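Local coordinates for prolyl oligopeptidase (Novosphingobium capsulatum, PDB 1YR2), which probably cleaves oligopeptides after proline, and far less readily after alanine, as a serine peptidase of the prolyl oligopeptidase family, at residues L491-G496 with V500-W505; D550-G555 with G582-Q587; P114-A119 with P416-A421; L136-D141 with T445-V450. All coordinates share one frame; numbering follows the deposited sequence.

Contact 1 (L491-G496 with V500-W505); sequences LLYGYG and VALTPW
A water molecule bridges the two segments: it donates to Val500 O at 2.8 Å, while its oxygen accepts from Gly496 N at 3.0 Å. The same water lies in the plane of the Tyr495 ring, at its edge, and no direct hydrogen bond joins the two segments. The remaining contacts are apolar. Tyr495 has its CG anti to the backbone N (chi1 -171°), which sends the ring out across Val500 at about a right angle, with CE2 3.7 Å from Val500 CG2. Leu502 fits between the two tyrosines: its CD1 is 4.1 Å from Tyr495 CB and also meets Tyr493 CE2, at the edge of that ring, at 4.0 Å. Strand 490-493 is an inner strand of the mixed sheet of the alpha/beta-hydrolase domain, and 500-505 belongs to the loop running on to helix 508-514. Within that loop Leu502 centres an inverse gamma turn, its N bonded to Glu530 and its O to Asn524. Cut back to alanine, Tyr495 would keep CB beside Leu502, but Val500 CG2 would probably lose its aromatic partner. The Tyr495 side chain also touches what is probably the nucleophile elbow, around Ser575. Farther along, Trp505 CH2 approaches Tyr493 CE2 at 4.4 Å, and Phe510 meets the Tyr493 ring.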
# COMPACT_ATOMS: atom_id res chain seq x y z
N LEU A 491 -13.73 -9.60 -12.71
CA LEU A 491 -12.33 -9.30 -12.85
C LEU A 491 -11.62 -9.88 -11.63
O LEU A 491 -11.85 -9.42 -10.50
CB LEU A 491 -12.14 -7.79 -12.93
CG LEU A 491 -10.76 -7.24 -13.33
CD1 LEU A 491 -10.85 -5.72 -13.57
CD2 LEU A 491 -9.75 -7.50 -12.29
N LEU A 492 -10.75 -10.86 -11.86
CA LEU A 492 -9.99 -11.55 -10.80
C LEU A 492 -8.53 -11.15 -10.90
O LEU A 492 -7.92 -11.33 -11.93
CB LEU A 492 -10.11 -13.06 -10.97
CG LEU A 492 -9.17 -13.95 -10.18
CD1 LEU A 492 -9.41 -13.77 -8.66
CD2 LEU A 492 -9.31 -15.39 -10.62
N TYR A 493 -8.01 -10.59 -9.82
CA TYR A 493 -6.66 -10.07 -9.71
C TYR A 493 -5.81 -10.90 -8.76
O TYR A 493 -6.30 -11.49 -7.79
CB TYR A 493 -6.75 -8.63 -9.20
CG TYR A 493 -5.44 -7.91 -9.10
CD1 TYR A 493 -4.89 -7.27 -10.20
CD2 TYR A 493 -4.73 -7.88 -7.91
CE1 TYR A 493 -3.69 -6.63 -10.10
CE2 TYR A 493 -3.51 -7.21 -7.82
CZ TYR A 493 -3.01 -6.59 -8.94
OH TYR A 493 -1.83 -5.94 -8.88
N GLY A 494 -4.53 -11.02 -9.10
CA GLY A 494 -3.59 -11.66 -8.20
C GLY A 494 -2.18 -11.15 -8.47
O GLY A 494 -1.94 -10.45 -9.44
N TYR A 495 -1.28 -11.46 -7.55
CA TYR A 495 0.18 -11.20 -7.73
C TYR A 495 0.95 -12.48 -7.47
O TYR A 495 1.36 -13.18 -8.41
CB TYR A 495 0.62 -10.08 -6.81
CG TYR A 495 2.03 -9.57 -7.06
CD1 TYR A 495 2.32 -8.74 -8.12
CD2 TYR A 495 3.09 -9.89 -6.21
CE1 TYR A 495 3.61 -8.22 -8.35
CE2 TYR A 495 4.38 -9.40 -6.43
CZ TYR A 495 4.63 -8.58 -7.51
OH TYR A 495 5.89 -8.08 -7.72
N GLY A 496 1.08 -12.86 -6.19
CA GLY A 496 1.55 -14.18 -5.81
C GLY A 496 3.06 -14.30 -5.86
O GLY A 496 3.63 -15.04 -6.67
N VAL A 500 4.71 -10.13 -0.95
CA VAL A 500 3.74 -9.06 -1.07
C VAL A 500 2.40 -9.52 -0.49
O VAL A 500 1.83 -10.55 -0.90
CB VAL A 500 3.60 -8.60 -2.52
CG1 VAL A 500 2.52 -7.55 -2.69
CG2 VAL A 500 4.93 -8.09 -3.01
N ALA A 501 1.91 -8.76 0.49
CA ALA A 501 0.62 -9.05 1.12
C ALA A 501 -0.45 -8.19 0.52
O ALA A 501 -0.42 -7.00 0.74
CB ALA A 501 0.71 -8.79 2.60
N LEU A 502 -1.46 -8.78 -0.10
CA LEU A 502 -2.47 -7.97 -0.75
C LEU A 502 -3.66 -7.74 0.18
O LEU A 502 -4.74 -8.29 -0.02
CB LEU A 502 -2.90 -8.58 -2.06
CG LEU A 502 -1.86 -8.55 -3.17
CD1 LEU A 502 -2.55 -9.08 -4.43
CD2 LEU A 502 -1.32 -7.15 -3.40
N THR A 503 -3.45 -6.89 1.16
CA THR A 503 -4.50 -6.48 2.07
C THR A 503 -5.36 -5.42 1.40
O THR A 503 -4.93 -4.86 0.44
CB THR A 503 -3.92 -5.90 3.37
OG1 THR A 503 -2.93 -4.91 3.06
CG2 THR A 503 -3.13 -6.94 4.09
N PRO A 504 -6.59 -5.19 1.87
CA PRO A 504 -7.47 -4.27 1.15
C PRO A 504 -6.90 -2.84 1.00
O PRO A 504 -6.28 -2.31 1.89
CB PRO A 504 -8.75 -4.25 2.01
CG PRO A 504 -8.75 -5.59 2.70
CD PRO A 504 -7.28 -5.81 3.03
N TRP A 505 -7.19 -2.23 -0.14
CA TRP A 505 -6.87 -0.84 -0.40
C TRP A 505 -7.88 -0.31 -1.42
O TRP A 505 -8.56 -1.10 -2.07
CB TRP A 505 -5.44 -0.69 -0.90
CG TRP A 505 -5.20 -0.96 -2.36
CD1 TRP A 505 -5.04 -0.03 -3.33
CD2 TRP A 505 -5.07 -2.23 -2.99
NE1 TRP A 505 -4.85 -0.64 -4.56
CE2 TRP A 505 -4.87 -2.00 -4.36
CE3 TRP A 505 -5.15 -3.55 -2.55
CZ2 TRP A 505 -4.70 -3.03 -5.28
CZ3 TRP A 505 -4.97 -4.59 -3.46
CH2 TRP A 505 -4.75 -4.31 -4.82
O HOH W 1 1.52 -11.83 -3.40

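Contact 2 (D550-G555 with G582-Q587); sequences DFIAAG and GAVTNQ
Val584 reaches between Phe551 and Ile552: CG1 touches both Ile552 CG1 and Phe551 CD2, CG2 only the phenylalanine. Its chi1 of -57° places CG1 beside the backbone N and CG2 between N and the carbonyl carbon. CG2 then meets the edge of the Phe551 ring in its plane, 3.9 Å from CD2, and the two side chains cross at about a right angle. Phe551 CG, anti to the backbone N (chi1 -167°), carries the ring there, and chi2 sets that edge. Ile552 and Val584 instead slide past each other in opposite directions, with Ile552 CG1 4.0 Å from Val584 CG1. The segments are parts of helices 544-560 and 576-587, whose axes here approach to 10.5 Å and cross at -64°. In this alpha/beta-hydrolase fold the first helix lies in the beta-alpha-beta crossover from strand 519-523 to strand 569-574, and the second follows strand 569-574 directly. Phe551 and Val584 both pack on Ile571 of that strand, so the helix pair sits against the sheet. Ile552 also carries its CD1 out to Gln587 OE1, at 3.9 Å. Gln587 crosses the isoleucine at about a right angle, its chain extended beyond CG, and the amide oxygen takes its hydrogen bond from Gln545 NE2.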
# COMPACT_ATOMS: atom_id res chain seq x y z
N ASP A 550 -3.23 -22.10 -7.15
CA ASP A 550 -4.11 -21.33 -6.26
C ASP A 550 -5.01 -20.41 -7.09
O ASP A 550 -6.20 -20.25 -6.81
CB ASP A 550 -3.33 -20.46 -5.26
CG ASP A 550 -2.63 -21.23 -4.15
OD1 ASP A 550 -2.90 -22.44 -3.94
OD2 ASP A 550 -1.75 -20.66 -3.42
N PHE A 551 -4.46 -19.83 -8.13
CA PHE A 551 -5.20 -18.81 -8.90
C PHE A 551 -6.22 -19.47 -9.81
O PHE A 551 -7.36 -18.98 -9.99
CB PHE A 551 -4.20 -17.96 -9.63
CG PHE A 551 -4.75 -16.67 -10.23
CD1 PHE A 551 -5.20 -15.62 -9.42
CD2 PHE A 551 -4.75 -16.50 -11.57
CE1 PHE A 551 -5.68 -14.43 -9.98
CE2 PHE A 551 -5.25 -15.31 -12.14
CZ PHE A 551 -5.69 -14.28 -11.35
N ILE A 552 -5.82 -20.59 -10.39
CA ILE A 552 -6.75 -21.38 -11.17
C ILE A 552 -7.90 -21.86 -10.26
O ILE A 552 -9.05 -21.80 -10.66
CB ILE A 552 -6.00 -22.55 -11.79
CG1 ILE A 552 -5.25 -22.10 -13.05
CG2 ILE A 552 -6.96 -23.65 -12.19
CD1 ILE A 552 -4.18 -23.10 -13.47
N ALA A 553 -7.60 -22.35 -9.07
CA ALA A 553 -8.64 -22.75 -8.16
C ALA A 553 -9.56 -21.61 -7.73
O ALA A 553 -10.77 -21.86 -7.47
CB ALA A 553 -8.04 -23.47 -6.93
N ALA A 554 -9.03 -20.38 -7.66
CA ALA A 554 -9.86 -19.22 -7.37
C ALA A 554 -10.88 -19.03 -8.49
O ALA A 554 -12.07 -18.80 -8.21
CB ALA A 554 -9.00 -17.92 -7.28
N GLY A 555 -10.41 -19.07 -9.74
CA GLY A 555 -11.26 -18.95 -10.91
C GLY A 555 -12.36 -20.02 -10.96
O GLY A 555 -13.55 -19.74 -11.14
N GLY A 582 0.18 -14.91 -17.61
CA GLY A 582 0.73 -15.65 -18.74
C GLY A 582 0.73 -17.15 -18.49
O GLY A 582 0.43 -17.96 -19.39
N ALA A 583 1.08 -17.54 -17.26
CA ALA A 583 1.23 -18.94 -16.96
C ALA A 583 -0.15 -19.64 -16.87
O ALA A 583 -0.33 -20.70 -17.43
CB ALA A 583 1.99 -19.13 -15.68
N VAL A 584 -1.12 -19.04 -16.16
CA VAL A 584 -2.42 -19.69 -16.04
C VAL A 584 -3.18 -19.64 -17.40
O VAL A 584 -4.00 -20.51 -17.69
CB VAL A 584 -3.30 -19.12 -14.89
CG1 VAL A 584 -2.57 -19.23 -13.60
CG2 VAL A 584 -3.76 -17.64 -15.19
N THR A 585 -2.88 -18.66 -18.24
CA THR A 585 -3.50 -18.57 -19.56
C THR A 585 -3.04 -19.77 -20.45
O THR A 585 -3.84 -20.35 -21.14
CB THR A 585 -3.17 -17.22 -20.26
OG1 THR A 585 -3.84 -16.11 -19.61
CG2 THR A 585 -3.70 -17.23 -21.69
N ASN A 586 -1.76 -20.14 -20.40
CA ASN A 586 -1.27 -21.33 -21.10
C ASN A 586 -1.87 -22.60 -20.54
O ASN A 586 -2.17 -23.51 -21.31
CB ASN A 586 0.26 -21.43 -21.04
CG ASN A 586 0.94 -20.43 -21.91
OD1 ASN A 586 0.36 -20.00 -22.91
ND2 ASN A 586 2.16 -20.04 -21.56
N GLN A 587 -1.99 -22.70 -19.21
CA GLN A 587 -2.37 -23.96 -18.56
C GLN A 587 -3.89 -24.21 -18.65
O GLN A 587 -4.33 -25.36 -18.88
CB GLN A 587 -1.87 -23.99 -17.10
CG GLN A 587 -0.37 -23.94 -16.98
CD GLN A 587 0.17 -23.94 -15.53
OE1 GLN A 587 -0.59 -24.03 -14.58
NE2 GLN A 587 1.50 -23.87 -15.39

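Contact 3 (P114-A119 with P416-A421); sequences PQRRGA and PGDRHA
Arg116 has its CG beside the backbone N (chi1 -66°) and runs extended from CG to NE, which carries the guanidinium across to His420; the histidine makes the same choice at its own first torsion, bringing its ring up to meet it. His420 CD2 lies over one face of the guanidinium, offset toward the rim and 3.4 Å from Arg116 NH1. The two flat groups are tilted by 42°, too far for a parallel stack. Closer to the backbone, Arg116 CD passes His420 CB at 3.8 Å and comes within 3.9 Å of Asp418 OD2. The latter pairing is with the aliphatic shaft, since Arg116 NE stands 5.2 Å from Asp418 OD2. Asp418 has other work: OD1 accepts from His420 N at 2.9 Å and 169°, closing an Asx turn that holds the histidine in place, while OD2 forms a salt bridge with Arg415.

Strand 110-117 is the edge strand of the propeller's first sheet, and 416-421 joins strands 408-413 and 421-427 of its last. The contact therefore lies at the seam between first and last blades, which share no strand. Beside it Arg116 NE bonds to Tyr422 OH across the same seam, which steadies the guanidinium. With no hydrogen bond between them, the two segments themselves meet through flat-group packing, and a protonated His420 would probably weaken it.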
# COMPACT_ATOMS: atom_id res chain seq x y z
N PRO A 114 -6.87 13.77 12.93
CA PRO A 114 -6.78 14.96 13.76
C PRO A 114 -6.02 14.81 15.07
O PRO A 114 -6.02 13.73 15.67
CB PRO A 114 -8.22 15.30 14.01
CG PRO A 114 -8.95 14.10 13.86
CD PRO A 114 -8.22 13.21 12.93
N GLN A 115 -5.39 15.88 15.51
CA GLN A 115 -4.68 15.97 16.78
C GLN A 115 -5.38 17.02 17.62
O GLN A 115 -5.51 18.16 17.19
CB GLN A 115 -3.21 16.35 16.58
CG GLN A 115 -2.41 15.31 15.84
CD GLN A 115 -2.24 14.02 16.64
OE1 GLN A 115 -2.27 14.02 17.88
NE2 GLN A 115 -2.06 12.91 15.93
N ARG A 116 -5.84 16.62 18.79
CA ARG A 116 -6.46 17.57 19.75
C ARG A 116 -5.42 18.00 20.80
O ARG A 116 -4.78 17.14 21.41
CB ARG A 116 -7.63 16.89 20.43
CG ARG A 116 -8.77 16.57 19.46
CD ARG A 116 -9.90 15.67 20.04
NE ARG A 116 -11.12 15.93 19.28
CZ ARG A 116 -12.12 16.73 19.67
NH1 ARG A 116 -12.11 17.33 20.85
NH2 ARG A 116 -13.16 16.89 18.86
N ARG A 117 -5.19 19.30 20.93
CA ARG A 117 -4.35 19.82 21.99
C ARG A 117 -5.02 21.09 22.52
O ARG A 117 -5.42 21.97 21.76
CB ARG A 117 -2.93 20.14 21.51
CG ARG A 117 -2.13 19.00 20.92
CD ARG A 117 -1.72 17.90 21.94
NE ARG A 117 -0.84 16.98 21.26
CZ ARG A 117 -1.27 15.98 20.52
NH1 ARG A 117 -2.56 15.68 20.47
NH2 ARG A 117 -0.39 15.21 19.91
N GLY A 118 -5.15 21.16 23.84
CA GLY A 118 -5.81 22.30 24.47
C GLY A 118 -7.22 22.51 24.00
O GLY A 118 -8.04 21.59 24.02
N ALA A 119 -7.47 23.70 23.51
CA ALA A 119 -8.78 24.13 23.04
C ALA A 119 -8.99 23.89 21.55
O ALA A 119 -10.02 24.27 21.02
CB ALA A 119 -8.97 25.59 23.34
N PRO A 416 -4.02 9.39 25.87
CA PRO A 416 -4.48 8.84 27.13
C PRO A 416 -5.31 9.89 27.86
O PRO A 416 -4.97 11.06 27.86
CB PRO A 416 -3.18 8.57 27.90
CG PRO A 416 -2.16 8.49 26.93
CD PRO A 416 -2.54 9.38 25.77
N GLY A 417 -6.41 9.50 28.45
CA GLY A 417 -7.25 10.44 29.17
C GLY A 417 -8.21 11.24 28.29
O GLY A 417 -9.02 11.95 28.82
N ASP A 418 -8.09 11.16 26.96
CA ASP A 418 -8.97 11.85 26.03
C ASP A 418 -10.04 10.86 25.53
O ASP A 418 -9.70 9.76 25.08
CB ASP A 418 -8.11 12.37 24.86
CG ASP A 418 -8.83 13.32 23.94
OD1 ASP A 418 -10.08 13.27 23.84
OD2 ASP A 418 -8.19 14.16 23.25
N ARG A 419 -11.31 11.26 25.54
CA ARG A 419 -12.40 10.40 25.09
C ARG A 419 -12.62 10.37 23.57
O ARG A 419 -13.37 9.56 23.09
CB ARG A 419 -13.70 10.81 25.78
CG ARG A 419 -14.32 12.12 25.29
CD ARG A 419 -15.27 12.70 26.31
NE ARG A 419 -15.58 14.12 26.10
CZ ARG A 419 -16.59 14.75 26.70
NH1 ARG A 419 -17.37 14.11 27.56
NH2 ARG A 419 -16.81 16.04 26.45
N HIS A 420 -11.95 11.26 22.83
CA HIS A 420 -12.08 11.35 21.37
C HIS A 420 -10.84 10.71 20.79
O HIS A 420 -9.70 11.12 21.08
CB HIS A 420 -12.19 12.80 20.91
CG HIS A 420 -13.43 13.48 21.38
ND1 HIS A 420 -14.69 12.95 21.16
CD2 HIS A 420 -13.61 14.58 22.14
CE1 HIS A 420 -15.60 13.72 21.75
NE2 HIS A 420 -14.96 14.72 22.34
N ALA A 421 -11.05 9.63 20.05
CA ALA A 421 -9.98 9.03 19.26
C ALA A 421 -10.41 8.88 17.80
O ALA A 421 -11.57 9.11 17.46
CB ALA A 421 -9.59 7.69 19.85

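Contact 4 (L136-D141 with T445-V450); sequences LVRPAD and TPWEPV
Arg138 and Glu448 come at each other from opposite directions and meet end-on, two nitrogens of the arginine closing on a single oxygen. NH1 of Arg138 lies 2.8 Å from Glu448 OE2 and NH2 of Arg138 lies 2.9 Å from the same oxygen, a salt bridge whose two N-H bonds are both appreciably bent. OE2 sits in the guanidinium plane, at its edge, but the carboxylate is turned 47° from that plane. The two donors consequently find OE2 differently: NH1 arrives from above the carboxylate plane, whereas NH2 is nearly in line with the CD-OE2 bond. Arg138 reaches this far because it is extended from CG to NE, while Glu448 bends at chi2 (-76°).

Trp447 flanks the pair. Its CZ2 is 3.6 Å from Arg138 NH2, the indole being inclined 54° to the guanidinium, and Glu448 CG lies over one face of the indole, 3.5 Å above it. The ring also meets Tyr422 edge-to-face. Strand 134-139 belongs to the first blade of the beta-propeller, and 445-450 leads out of the last strand of the seventh, so the bridge spans the seam where the ring closes.

Further bonds fix both partners: Glu448 OE2 also accepts from Gly145 N, and Arg138 NH1 also donates to Thr146 O. A leucine in place of Arg138 would probably leave the buried Glu448 carboxylate without its counter-charge. Being buried, the pair is likely to need both charges together, the arginine helping to keep the carboxylate ionised.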
# COMPACT_ATOMS: atom_id res chain seq x y z
N LEU A 136 -5.25 22.75 8.74
CA LEU A 136 -6.38 23.43 9.35
C LEU A 136 -6.45 23.26 10.85
O LEU A 136 -5.95 22.28 11.46
CB LEU A 136 -7.70 22.92 8.77
CG LEU A 136 -7.83 22.94 7.26
CD1 LEU A 136 -9.24 22.72 6.90
CD2 LEU A 136 -7.29 24.21 6.68
N VAL A 137 -7.09 24.24 11.47
CA VAL A 137 -7.30 24.23 12.90
C VAL A 137 -8.68 24.77 13.19
O VAL A 137 -9.21 25.64 12.50
CB VAL A 137 -6.25 25.11 13.62
CG1 VAL A 137 -6.38 26.58 13.20
CG2 VAL A 137 -6.35 24.96 15.12
N ARG A 138 -9.30 24.27 14.23
CA ARG A 138 -10.57 24.87 14.67
C ARG A 138 -10.78 24.59 16.16
O ARG A 138 -10.04 23.79 16.72
CB ARG A 138 -11.72 24.34 13.82
CG ARG A 138 -12.11 22.88 14.12
CD ARG A 138 -13.26 22.36 13.19
NE ARG A 138 -13.54 20.96 13.52
CZ ARG A 138 -13.96 20.07 12.67
NH1 ARG A 138 -14.23 20.39 11.42
NH2 ARG A 138 -14.16 18.84 13.07
N PRO A 139 -11.71 25.24 16.84
CA PRO A 139 -11.95 24.89 18.24
C PRO A 139 -12.34 23.42 18.42
O PRO A 139 -13.07 22.86 17.59
CB PRO A 139 -13.08 25.85 18.67
CG PRO A 139 -12.93 27.02 17.69
CD PRO A 139 -12.60 26.34 16.38
N ALA A 140 -11.88 22.81 19.50
CA ALA A 140 -12.07 21.39 19.76
C ALA A 140 -13.53 21.04 19.87
O ALA A 140 -13.90 19.94 19.54
CB ALA A 140 -11.33 20.95 21.03
N ASP A 141 -14.34 21.97 20.34
CA ASP A 141 -15.78 21.80 20.45
C ASP A 141 -16.59 22.30 19.22
O ASP A 141 -17.81 22.38 19.30
CB ASP A 141 -16.25 22.59 21.68
CG ASP A 141 -16.06 24.09 21.49
OD1 ASP A 141 -14.89 24.56 21.54
OD2 ASP A 141 -17.00 24.88 21.25
N THR A 445 -17.49 5.37 14.33
CA THR A 445 -18.58 6.08 13.72
C THR A 445 -17.97 7.05 12.73
O THR A 445 -16.77 7.34 12.78
CB THR A 445 -19.40 6.92 14.75
OG1 THR A 445 -18.51 7.68 15.57
CG2 THR A 445 -20.11 6.09 15.72
N PRO A 446 -18.77 7.58 11.84
CA PRO A 446 -18.25 8.61 10.91
C PRO A 446 -17.76 9.87 11.58
O PRO A 446 -18.32 10.32 12.57
CB PRO A 446 -19.47 8.88 9.99
CG PRO A 446 -20.29 7.65 10.13
CD PRO A 446 -20.16 7.20 11.56
N TRP A 447 -16.71 10.47 11.03
CA TRP A 447 -16.24 11.77 11.46
C TRP A 447 -16.62 12.78 10.37
O TRP A 447 -17.80 12.91 10.03
CB TRP A 447 -14.73 11.70 11.76
CG TRP A 447 -14.19 12.94 12.40
CD1 TRP A 447 -14.68 13.54 13.55
CD2 TRP A 447 -13.11 13.78 11.94
NE1 TRP A 447 -13.97 14.69 13.80
CE2 TRP A 447 -13.02 14.87 12.83
CE3 TRP A 447 -12.21 13.71 10.86
CZ2 TRP A 447 -12.06 15.88 12.69
CZ3 TRP A 447 -11.26 14.71 10.70
CH2 TRP A 447 -11.20 15.80 11.61
N GLU A 448 -15.68 13.52 9.82
CA GLU A 448 -16.01 14.46 8.78
C GLU A 448 -16.62 13.80 7.58
O GLU A 448 -16.05 12.82 7.04
CB GLU A 448 -14.79 15.24 8.32
CG GLU A 448 -14.32 16.24 9.37
CD GLU A 448 -15.18 17.46 9.44
OE1 GLU A 448 -15.71 17.90 8.40
OE2 GLU A 448 -15.28 17.98 10.56
N PRO A 449 -17.74 14.31 7.11
CA PRO A 449 -18.23 13.84 5.80
C PRO A 449 -17.24 14.09 4.67
O PRO A 449 -16.54 15.10 4.67
CB PRO A 449 -19.47 14.68 5.59
CG PRO A 449 -19.90 15.10 6.93
CD PRO A 449 -18.65 15.29 7.73
N VAL A 450 -17.18 13.17 3.71
CA VAL A 450 -16.31 13.26 2.54
C VAL A 450 -17.19 13.15 1.30
O VAL A 450 -17.97 12.20 1.19
CB VAL A 450 -15.26 12.11 2.55
CG1 VAL A 450 -14.52 12.01 1.25
CG2 VAL A 450 -14.23 12.35 3.64

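Overall arrangement
Along the chain, contacts 3 and 4 interleave, and both close before contact 1 and then contact 2. The first two sit at one place in the propeller, where its first and last blades meet; their centres are about 12 Å apart, and they touch through Ala119 O and Ala140 N, 2.8 Å apart, and through Pro114 against Trp447. Contacts 1 and 2 belong to the hydrolase domain, about 15 Å between centres, with Leu492 and Gly494 packing on Phe551, so strand 490-493 leans on helix 544-560. The centres of contacts 2 and 3 are about 50 Å apart, on opposite sides of the chain's centre. Contact 1 faces the propeller, its nearest atoms about 14 Å from contact 4.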